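Local coordinates for ESSB (Geobacillus thermodenitrificans, PDB 2YNQ), which is an integral membrane component of the type VII secretion system, represented here by its mostly helical extracellular domain, at residues D[71-74]-D[75-79]. Sequence-based numbering, arbitrary orientation.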
loop_
_atom_site.group_PDB
_atom_site.type_symbol
_atom_site.label_atom_id
_atom_site.label_comp_id
_atom_site.label_asym_id
_atom_site.label_seq_id
_atom_site.Cartn_x
_atom_site.Cartn_y
_atom_site.Cartn_z
ATOM N N LEU D 71 16.849 13.410 8.608
ATOM C CA LEU D 71 18.253 13.171 8.937
ATOM C C LEU D 71 18.503 13.170 10.439
ATOM O O LEU D 71 19.648 13.165 10.882
ATOM C CB LEU D 71 19.197 14.108 8.177
ATOM C CG LEU D 71 19.353 13.623 6.731
ATOM C CD1 LEU D 71 19.757 14.746 5.808
ATOM C CD2 LEU D 71 20.305 12.429 6.606
ATOM N N LYS D 72 17.418 13.144 11.211
ATOM C CA LYS D 72 17.485 12.834 12.635
ATOM C C LYS D 72 16.932 11.438 12.989
ATOM O O LYS D 72 17.152 10.940 14.099
ATOM C CB LYS D 72 16.775 13.924 13.434
ATOM C CG LYS D 72 17.592 15.203 13.528
ATOM C CD LYS D 72 16.733 16.388 13.947
ATOM C CE LYS D 72 17.400 17.723 13.568
ATOM N NZ LYS D 72 16.394 18.828 13.487
ATOM N N THR D 73 16.236 10.807 12.042
ATOM C CA THR D 73 15.625 9.485 12.234
ATOM C C THR D 73 16.694 8.391 12.467
ATOM O O THR D 73 17.735 8.345 11.793
ATOM C CB THR D 73 14.728 9.126 11.020
ATOM O OG1 THR D 73 13.765 10.171 10.787
ATOM C CG2 THR D 73 14.016 7.789 11.206
ATOM N N ASP D 74 16.436 7.519 13.434
ATOM C CA ASP D 74 17.346 6.427 13.755
ATOM C C ASP D 74 17.500 5.428 12.590
ATOM O O ASP D 74 16.532 5.104 11.894
ATOM C CB ASP D 74 16.838 5.707 15.005
ATOM C CG ASP D 74 17.827 4.709 15.543
ATOM O OD1 ASP D 74 17.929 3.569 15.002
ATOM O OD2 ASP D 74 18.527 5.080 16.513
ATOM N N GLU D 75 18.724 4.945 12.408
ATOM C CA GLU D 75 19.068 3.954 11.395
ATOM C C GLU D 75 18.017 2.825 11.270
ATOM O O GLU D 75 17.664 2.429 10.153
ATOM C CB GLU D 75 20.463 3.365 11.682
ATOM C CG GLU D 75 20.977 2.404 10.608
ATOM C CD GLU D 75 22.319 1.729 10.959
ATOM O OE1 GLU D 75 22.765 1.799 12.136
ATOM O OE2 GLU D 75 22.919 1.102 10.049
ATOM N N GLN D 76 17.528 2.322 12.402
ATOM C CA GLN D 76 16.609 1.185 12.421
ATOM C C GLN D 76 15.314 1.428 11.662
ATOM O O GLN D 76 14.841 0.549 10.936
ATOM C CB GLN D 76 16.297 0.779 13.844
ATOM C CG GLN D 76 17.449 0.111 14.564
ATOM C CD GLN D 76 17.164 -0.019 16.045
ATOM O OE1 GLN D 76 17.384 -1.080 16.644
ATOM N NE2 GLN D 76 16.643 1.060 16.648
ATOM N N TYR D 77 14.764 2.627 11.806
ATOM C CA TYR D 77 13.577 3.033 11.065
ATOM C C TYR D 77 13.818 3.089 9.571
ATOM O O TYR D 77 12.948 2.699 8.784
ATOM C CB TYR D 77 13.030 4.360 11.577
ATOM C CG TYR D 77 12.260 4.219 12.871
ATOM C CD1 TYR D 77 10.906 3.866 12.858
ATOM C CD2 TYR D 77 12.889 4.418 14.119
ATOM C CE1 TYR D 77 10.191 3.719 14.049
ATOM C CE2 TYR D 77 12.167 4.273 15.322
ATOM C CZ TYR D 77 10.819 3.921 15.262
ATOM O OH TYR D 77 10.073 3.786 16.414
ATOM N N MET D 78 15.003 3.543 9.184
ATOM C CA MET D 78 15.373 3.555 7.784
ATOM C C MET D 78 15.483 2.143 7.251
ATOM O O MET D 78 14.958 1.839 6.180
ATOM C CB MET D 78 16.686 4.318 7.590
ATOM C CG MET D 78 16.527 5.816 7.879
ATOM S SD MET D 78 18.061 6.734 7.627
ATOM C CE MET D 78 17.607 8.329 8.298
ATOM N N LEU D 79 16.129 1.264 8.017
ATOM C CA LEU D 79 16.276 -0.126 7.618
ATOM C C LEU D 79 14.929 -0.813 7.521
ATOM O O LEU D 79 14.680 -1.554 6.565
ATOM C CB LEU D 79 17.211 -0.879 8.569
ATOM C CG LEU D 79 18.679 -0.438 8.485
ATOM C CD1 LEU D 79 19.565 -1.082 9.609
ATOM C CD2 LEU D 79 19.245 -0.696 7.082
#
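Asp74 caps the start of helix 75-85: its OD1 accepts from the backbone N of Gln76 at 2.9 Å, a nearly straight bond (168°) that meets the carboxylate on its anti side, somewhat out of plane. With chi1 at -171°, CG stands anti to the backbone N of Asp74 and beside its carbonyl carbon, which swings the carboxylate forward over the first turn. The same OD1 takes a second, weak bond from Gln76 NE2 at 3.3 Å; the Gln76 chain starts with CG beside its own backbone N and then runs extended, which carries NE2 to that oxygen. Asp74 O accepts two weak hydrogen bonds, from Tyr77 N (i+3) at 3.0 Å and from Met78 N, at the helical i+4 spacing, at 3.5 Å.

Just before the cap, Thr73 lays its CG2 methyl against the first turn, 3.6 Å from Tyr77 CB. The two side chains cross at about a right angle, while Asp74 CB sits at the edge of the Tyr77 ring. Met78 lays its CE methyl against Thr73 O at 3.5 Å.

Further out, Thr73 OG1 bonds to Thr70 N inside the loop, and Tyr77 OH is held by Asp101. Where the loop after helix 59-64 passes into helix 75-85, the carboxylate gives the Gln76 N-H the acceptor that no preceding helical turn supplies. Tyr41, bonded to Thr73 O, and Ala48 bring helix 41-53 against Met78, while Gln76, Tyr77 and Leu79 face helix 89-99 through Leu95 and Ile99.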